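Local coordinates for protein UDP-glucose 4-epimerase (PDB 4WOK) that probably interconverts UDP-glucose and UDP-galactose by inverting the configuration at C4 of the sugar with the help of tightly bound NAD, at residues K98-N103 with K155-H160; R172-R177 with V244-H249. The protein carries 2 engineered substitutions. All coordinates share one frame; numbering follows the deposited sequence.

Interaction 1 (K98-N103 with K155-H160); sequences KYYRNN and KLIAEH. With NAD (nicotinamide-adenine-dinucleotide), chain B.
K155 runs past N103 on its way to the cofactor. From CB, the chain sets out with CG beside the backbone N and anti to the carbonyl carbon (chi1 -70°), then bends at chi2 (-65°) before extending through CD and CE. The methylene CE passes 4.4 Å from N103 ND2, an amide nitrogen whose own bonds go to S86 O and T154 OG1, and lies 3.1 Å from NAD O2D. At the tip, K155 NZ donates to NAD O3D of the nicotinamide ribose at 2.9 Å. A weaker bond joins K155 NZ to NAD O2D at 3.0 Å, and S125 O is a further acceptor. With Y151, also bonded to NAD, K155 forms the YxxxK motif of short-chain dehydrogenases/reductases. N102 reads the other end of the dinucleotide: its OD1 accepts from adenine N6A at 2.9 Å while its ND2 donates to N7A at 3.0 Å, a pair of bonds that fixes which way round the amide sits. On the outer side, I157 CD1 reaches Y100 CE1 at 3.8 Å, the side chains crossing at about a right angle. Segments 98-103 and 155-160, on helices 96-116 and 150-169, run at 28° to each other, with A158 CB 4.3 Å from N103 O and F124 of strand 121-125 touching K155 and A158.

Interaction 2 (R172-R177 with V244-H249); sequences RYVALR and VLAVEH
V174 overlaps the methyl of A246, with its CB 4.0 Å and its CG1 3.8 Å from A246 CB. The pair joins strand 172-177 of the parallel Rossmann sheet to helix 236-251, whose segment 244-249 runs nearly antiparallel to the strand (155° between the local axes, which approach to 8.6 Å). Both branches of the valine are used. CG1, turned away from the backbone N (chi1 174°), lies against A246, whereas CG2 stands between that methyl, at 4.2 Å, and the ring of H249. Two residues along the strand, on the same face, L176 brings CD1 to 4.3 Å from A246 CB, so one small helix residue is met by two branched side chains, consistent with the close local approach of the axes. No hydrogen bond spans the two segments, and what joins them is apolar contact. The strand's own backbone is bonded to its sheet neighbours instead, V174 to V122 and F124, and Y173 and A175 to L257. I123 of strand 121-125 touches V174, L176 and A246 alike, while L250, later in the same helix, also touches V174. H249 has CG anti to the backbone N (chi1 175°), which sets its ring beside V174 CG2. The H249 side chain also touches L257, its NE2 is hydrogen-bonded to G255 O, and its CD2 approaches V174 CG2 obliquely, at 4.1 Å.

Helix 150-169 of interaction 1 leads directly into strand 172-177 of interaction 2, and the contacts, with centres about 18 Å apart, lie on opposite faces of the Rossmann sheet. They are joined by a salt bridge of 2.9 Å from R177 NH2 to E159 OE1. E159 stands one helical turn after K155, and its OE2 also bonds S126 OG, so the bridge ties the strand to the helix that carries the ribose-binding lysine. Interaction 1 touches NAD itself, at adenine and ribose, and the K155 side chain is about 14 Å from the zinc ion. Interaction 2 lies behind the site: the L176 side chain stays about 8 Å from NAD.

Interaction 1 (K98-N103 with K155-H160)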
loop_
_atom_site.group_PDB
_atom_site.type_symbol
_atom_site.label_atom_id
_atom_site.label_comp_id
_atom_site.label_asym_id
_atom_site.label_seq_id
_atom_site.Cartn_x
_atom_site.Cartn_y
_atom_site.Cartn_z
ATOM N N LYS A 98 14.310 7.610 10.558
ATOM C CA LYS A 98 13.693 6.297 10.414
ATOM C C LYS A 98 13.321 6.014 8.970
ATOM O O LYS A 98 13.505 4.895 8.474
ATOM C CB LYS A 98 12.448 6.199 11.297
ATOM C CG LYS A 98 11.698 4.877 11.150
ATOM C CD LYS A 98 10.625 4.770 12.242
ATOM C CE LYS A 98 9.775 3.512 12.095
ATOM N NZ LYS A 98 8.698 3.469 13.136
ATOM N N TYR A 99 12.802 7.025 8.283
ATOM C CA TYR A 99 12.319 6.807 6.923
ATOM C C TYR A 99 13.477 6.738 5.912
ATOM O O TYR A 99 13.481 5.866 5.042
ATOM C CB TYR A 99 11.273 7.883 6.558
ATOM C CG TYR A 99 9.966 7.551 7.244
ATOM C CD1 TYR A 99 9.830 7.716 8.616
ATOM C CD2 TYR A 99 8.916 6.965 6.546
ATOM C CE1 TYR A 99 8.673 7.347 9.271
ATOM C CE2 TYR A 99 7.739 6.600 7.193
ATOM C CZ TYR A 99 7.627 6.793 8.558
ATOM O OH TYR A 99 6.477 6.431 9.221
ATOM N N TYR A 100 14.478 7.602 6.035
ATOM C CA TYR A 100 15.642 7.466 5.144
ATOM C C TYR A 100 16.348 6.135 5.386
ATOM O O TYR A 100 16.792 5.496 4.442
ATOM C CB TYR A 100 16.631 8.634 5.316
ATOM C CG TYR A 100 16.208 9.914 4.623
ATOM C CD1 TYR A 100 16.499 10.124 3.280
ATOM C CD2 TYR A 100 15.522 10.917 5.308
ATOM C CE1 TYR A 100 16.124 11.284 2.635
ATOM C CE2 TYR A 100 15.130 12.086 4.663
ATOM C CZ TYR A 100 15.434 12.257 3.326
ATOM O OH TYR A 100 15.072 13.398 2.655
ATOM N N ARG A 101 16.425 5.692 6.638
ATOM C CA ARG A 101 17.119 4.434 6.929
ATOM C C ARG A 101 16.361 3.225 6.365
ATOM O O ARG A 101 16.919 2.422 5.622
ATOM C CB ARG A 101 17.320 4.252 8.428
ATOM C CG ARG A 101 17.814 2.857 8.822
ATOM C CD ARG A 101 18.024 2.730 10.328
ATOM N NE ARG A 101 18.481 1.390 10.714
ATOM C CZ ARG A 101 19.760 1.030 10.754
ATOM N NH1 ARG A 101 20.707 1.903 10.434
ATOM N NH2 ARG A 101 20.100 -0.204 11.119
ATOM N N ASN A 102 15.088 3.095 6.735
ATOM C CA ASN A 102 14.288 1.939 6.322
ATOM C C ASN A 102 13.964 1.974 4.832
ATOM O O ASN A 102 14.109 0.977 4.118
ATOM C CB ASN A 102 12.988 1.873 7.135
ATOM C CG ASN A 102 12.609 0.442 7.553
ATOM O OD1 ASN A 102 13.471 -0.380 7.898
ATOM N ND2 ASN A 102 11.304 0.153 7.547
ATOM N N ASN A 103 13.530 3.125 4.346
ATOM C CA ASN A 103 13.021 3.194 2.981
ATOM C C ASN A 103 14.067 3.399 1.890
ATOM O O ASN A 103 13.904 2.898 0.776
ATOM C CB ASN A 103 11.993 4.301 2.884
ATOM C CG ASN A 103 10.810 4.066 3.800
ATOM O OD1 ASN A 103 10.795 3.105 4.584
ATOM N ND2 ASN A 103 9.803 4.934 3.702
ATOM N N LYS A 155 10.015 7.457 -0.765
ATOM C CA LYS A 155 9.414 6.591 -1.800
ATOM C C LYS A 155 9.874 7.012 -3.203
ATOM O O LYS A 155 10.127 6.177 -4.062
ATOM C CB LYS A 155 7.875 6.631 -1.720
ATOM C CG LYS A 155 7.305 5.936 -0.486
ATOM C CD LYS A 155 7.617 4.437 -0.549
ATOM C CE LYS A 155 7.002 3.655 0.615
ATOM N NZ LYS A 155 7.224 2.171 0.388
ATOM N N LEU A 156 9.962 8.317 -3.433
ATOM C CA LEU A 156 10.455 8.838 -4.705
ATOM C C LEU A 156 11.918 8.448 -4.943
ATOM O O LEU A 156 12.304 8.078 -6.055
ATOM C CB LEU A 156 10.309 10.360 -4.737
ATOM C CG LEU A 156 10.757 11.060 -6.023
ATOM C CD1 LEU A 156 9.976 10.506 -7.206
ATOM C CD2 LEU A 156 10.552 12.569 -5.906
ATOM N N ILE A 157 12.730 8.546 -3.896
ATOM C CA ILE A 157 14.144 8.167 -3.992
ATOM C C ILE A 157 14.260 6.697 -4.380
ATOM O O ILE A 157 15.051 6.347 -5.250
ATOM C CB ILE A 157 14.894 8.420 -2.666
ATOM C CG1 ILE A 157 14.996 9.921 -2.386
ATOM C CG2 ILE A 157 16.282 7.753 -2.689
ATOM C CD1 ILE A 157 15.426 10.239 -0.953
ATOM N N ALA A 158 13.449 5.841 -3.764
ATOM C CA ALA A 158 13.453 4.429 -4.147
ATOM C C ALA A 158 13.058 4.229 -5.614
ATOM O O ALA A 158 13.624 3.384 -6.298
ATOM C CB ALA A 158 12.532 3.627 -3.247
ATOM N N GLU A 159 12.091 5.001 -6.103
ATOM C CA GLU A 159 11.723 4.885 -7.517
ATOM C C GLU A 159 12.922 5.210 -8.422
ATOM O O GLU A 159 13.211 4.481 -9.368
ATOM C CB GLU A 159 10.540 5.798 -7.860
ATOM C CG GLU A 159 9.225 5.398 -7.188
ATOM C CD GLU A 159 8.015 6.089 -7.797
ATOM O OE1 GLU A 159 8.204 7.006 -8.624
ATOM O OE2 GLU A 159 6.872 5.715 -7.452
ATOM N N HIS A 160 13.619 6.301 -8.126
ATOM C CA HIS A 160 14.774 6.686 -8.937
ATOM C C HIS A 160 15.930 5.706 -8.771
ATOM O O HIS A 160 16.687 5.483 -9.711
ATOM C CB HIS A 160 15.231 8.099 -8.588
ATOM C CG HIS A 160 14.292 9.157 -9.070
ATOM N ND1 HIS A 160 14.031 10.305 -8.358
ATOM C CD2 HIS A 160 13.545 9.231 -10.195
ATOM C CE1 HIS A 160 13.164 11.046 -9.026
ATOM N NE2 HIS A 160 12.850 10.413 -10.141
HETATM P PA NAD B . 2.438 -2.881 7.142
HETATM O O1A NAD B . 3.341 -2.176 8.136
HETATM O O2A NAD B . 1.254 -3.719 7.529
HETATM O O5B NAD B . 3.486 -4.008 6.345
HETATM C C5B NAD B . 4.831 -3.587 6.413
HETATM C C4B NAD B . 5.638 -4.905 6.557
HETATM O O4B NAD B . 7.035 -4.660 6.345
HETATM C C3B NAD B . 5.425 -5.306 8.021
HETATM O O3B NAD B . 5.102 -6.674 8.041
HETATM C C2B NAD B . 6.811 -5.022 8.651
HETATM O O2B NAD B . 7.075 -5.902 9.671
HETATM C C1B NAD B . 7.756 -5.286 7.423
HETATM N N9A NAD B . 9.009 -4.511 7.507
HETATM C C8A NAD B . 9.186 -3.131 7.751
HETATM N N7A NAD B . 10.472 -2.765 7.722
HETATM C C5A NAD B . 11.158 -3.957 7.453
HETATM C C6A NAD B . 12.535 -4.236 7.310
HETATM N N6A NAD B . 13.466 -3.234 7.447
HETATM N N1A NAD B . 12.937 -5.500 7.036
HETATM C C2A NAD B . 11.971 -6.467 6.919
HETATM N N3A NAD B . 10.617 -6.346 7.043
HETATM C C4A NAD B . 10.260 -5.051 7.306
HETATM O O3 NAD B . 2.218 -1.669 6.109
HETATM P PN NAD B . 1.280 -1.962 4.826
HETATM O O1N NAD B . 0.975 -3.382 4.443
HETATM O O2N NAD B . 0.302 -0.839 4.848
HETATM O O5D NAD B . 2.100 -1.315 3.449
HETATM C C5D NAD B . 3.259 -1.938 3.192
HETATM C C4D NAD B . 3.770 -1.323 1.889
HETATM O O4D NAD B . 2.646 -0.629 1.210
HETATM C C3D NAD B . 4.801 -0.223 2.212
HETATM O O3D NAD B . 5.696 -0.222 1.147
HETATM C C2D NAD B . 3.921 1.031 2.187
HETATM O O2D NAD B . 4.581 2.189 1.863
HETATM C C1D NAD B . 3.083 0.663 0.940
HETATM N N1N NAD B . 1.857 1.608 0.881
HETATM C C2N NAD B . 0.836 1.391 1.803
HETATM C C3N NAD B . -0.295 2.247 1.765
HETATM C C7N NAD B . -1.405 2.026 2.757
HETATM O O7N NAD B . -2.417 2.732 2.727
HETATM N N7N NAD B . -1.263 1.021 3.694
HETATM C C4N NAD B . -0.344 3.276 0.821
HETATM C C5N NAD B . 0.699 3.466 -0.085
HETATM C C6N NAD B . 1.814 2.618 -0.047
#

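Interaction 2 (R172-R177 with V244-H249)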
loop_
_atom_site.group_PDB
_atom_site.type_symbol
_atom_site.label_atom_id
_atom_site.label_comp_id
_atom_site.label_asym_id
_atom_site.label_seq_id
_atom_site.Cartn_x
_atom_site.Cartn_y
_atom_site.Cartn_z
ATOM N N ARG A 172 14.873 -5.387 -13.622
ATOM C CA ARG A 172 13.575 -5.113 -14.232
ATOM C C ARG A 172 12.552 -4.865 -13.136
ATOM O O ARG A 172 12.549 -5.567 -12.119
ATOM C CB ARG A 172 13.127 -6.271 -15.122
ATOM C CG ARG A 172 14.100 -6.565 -16.268
ATOM C CD ARG A 172 13.562 -7.611 -17.236
ATOM N NE ARG A 172 13.365 -8.914 -16.604
ATOM C CZ ARG A 172 14.303 -9.854 -16.513
ATOM N NH1 ARG A 172 15.516 -9.641 -17.013
ATOM N NH2 ARG A 172 14.030 -11.014 -15.927
ATOM N N TYR A 173 11.677 -3.885 -13.329
ATOM C CA TYR A 173 10.793 -3.521 -12.229
ATOM C C TYR A 173 9.479 -2.925 -12.647
ATOM O O TYR A 173 9.320 -2.447 -13.763
ATOM C CB TYR A 173 11.492 -2.523 -11.294
ATOM C CG TYR A 173 11.694 -1.164 -11.917
ATOM C CD1 TYR A 173 12.813 -0.900 -12.696
ATOM C CD2 TYR A 173 10.770 -0.140 -11.723
ATOM C CE1 TYR A 173 13.011 0.343 -13.265
ATOM C CE2 TYR A 173 10.953 1.102 -12.294
ATOM C CZ TYR A 173 12.080 1.339 -13.063
ATOM O OH TYR A 173 12.275 2.578 -13.633
ATOM N N VAL A 174 8.551 -2.936 -11.698
ATOM C CA VAL A 174 7.286 -2.238 -11.806
ATOM C C VAL A 174 7.105 -1.523 -10.488
ATOM O O VAL A 174 7.161 -2.159 -9.432
ATOM C CB VAL A 174 6.098 -3.180 -12.047
ATOM C CG1 VAL A 174 4.769 -2.410 -12.014
ATOM C CG2 VAL A 174 6.255 -3.926 -13.370
ATOM N N ALA A 175 6.916 -0.212 -10.546
ATOM C CA ALA A 175 6.616 0.560 -9.351
ATOM C C ALA A 175 5.122 0.819 -9.350
ATOM O O ALA A 175 4.564 1.239 -10.361
ATOM C CB ALA A 175 7.409 1.868 -9.322
ATOM N N LEU A 176 4.471 0.550 -8.222
ATOM C CA LEU A 176 3.025 0.699 -8.134
ATOM C C LEU A 176 2.670 1.785 -7.127
ATOM O O LEU A 176 3.002 1.679 -5.944
ATOM C CB LEU A 176 2.369 -0.629 -7.753
ATOM C CG LEU A 176 2.574 -1.784 -8.741
ATOM C CD1 LEU A 176 2.028 -3.086 -8.163
ATOM C CD2 LEU A 176 1.930 -1.495 -10.105
ATOM N N ARG A 177 1.996 2.825 -7.613
ATOM C CA ARG A 177 1.663 3.991 -6.806
ATOM C C ARG A 177 0.175 3.997 -6.458
ATOM O O ARG A 177 -0.676 3.825 -7.331
ATOM C CB ARG A 177 2.027 5.288 -7.550
ATOM C CG ARG A 177 3.471 5.379 -8.034
ATOM C CD ARG A 177 3.686 6.642 -8.873
ATOM N NE ARG A 177 5.048 6.754 -9.391
ATOM C CZ ARG A 177 5.353 7.338 -10.552
ATOM N NH1 ARG A 177 4.395 7.858 -11.310
ATOM N NH2 ARG A 177 6.614 7.408 -10.955
ATOM N N VAL A 244 0.418 -8.938 -8.311
ATOM C CA VAL A 244 0.667 -10.211 -8.985
ATOM C C VAL A 244 0.612 -10.018 -10.508
ATOM O O VAL A 244 1.405 -10.622 -11.246
ATOM C CB VAL A 244 -0.322 -11.316 -8.532
ATOM C CG1 VAL A 244 -0.094 -12.597 -9.312
ATOM C CG2 VAL A 244 -0.162 -11.580 -7.037
ATOM N N LEU A 245 -0.292 -9.167 -10.992
ATOM C CA LEU A 245 -0.284 -8.862 -12.426
ATOM C C LEU A 245 1.077 -8.277 -12.829
ATOM O O LEU A 245 1.593 -8.561 -13.902
ATOM C CB LEU A 245 -1.403 -7.896 -12.796
ATOM C CG LEU A 245 -2.820 -8.455 -12.890
ATOM C CD1 LEU A 245 -3.801 -7.305 -13.008
ATOM C CD2 LEU A 245 -2.976 -9.412 -14.084
ATOM N N ALA A 246 1.659 -7.470 -11.949
ATOM C CA ALA A 246 2.967 -6.872 -12.218
ATOM C C ALA A 246 4.044 -7.960 -12.328
ATOM O O ALA A 246 4.947 -7.880 -13.168
ATOM C CB ALA A 246 3.319 -5.851 -11.123
ATOM N N VAL A 247 3.935 -8.989 -11.492
ATOM C CA VAL A 247 4.822 -10.145 -11.597
ATOM C C VAL A 247 4.667 -10.798 -12.972
ATOM O O VAL A 247 5.649 -11.119 -13.640
ATOM C CB VAL A 247 4.538 -11.195 -10.494
ATOM C CG1 VAL A 247 5.266 -12.498 -10.790
ATOM C CG2 VAL A 247 4.922 -10.657 -9.088
ATOM N N GLU A 248 3.425 -10.991 -13.395
ATOM C CA GLU A 248 3.168 -11.631 -14.690
ATOM C C GLU A 248 3.748 -10.809 -15.830
ATOM O O GLU A 248 4.303 -11.355 -16.790
ATOM C CB GLU A 248 1.663 -11.838 -14.913
ATOM C CG GLU A 248 1.002 -12.751 -13.901
ATOM C CD GLU A 248 1.532 -14.168 -13.977
ATOM O OE1 GLU A 248 1.532 -14.860 -12.934
ATOM O OE2 GLU A 248 1.940 -14.591 -15.084
ATOM N N HIS A 249 3.596 -9.494 -15.716
ATOM C CA HIS A 249 4.086 -8.563 -16.721
ATOM C C HIS A 249 5.587 -8.720 -16.951
ATOM O O HIS A 249 6.041 -8.777 -18.085
ATOM C CB HIS A 249 3.766 -7.127 -16.304
ATOM C CG HIS A 249 4.341 -6.082 -17.209
ATOM N ND1 HIS A 249 3.724 -5.677 -18.375
ATOM C CD2 HIS A 249 5.474 -5.345 -17.111
ATOM C CE1 HIS A 249 4.452 -4.742 -18.956
ATOM N NE2 HIS A 249 5.520 -4.520 -18.206
#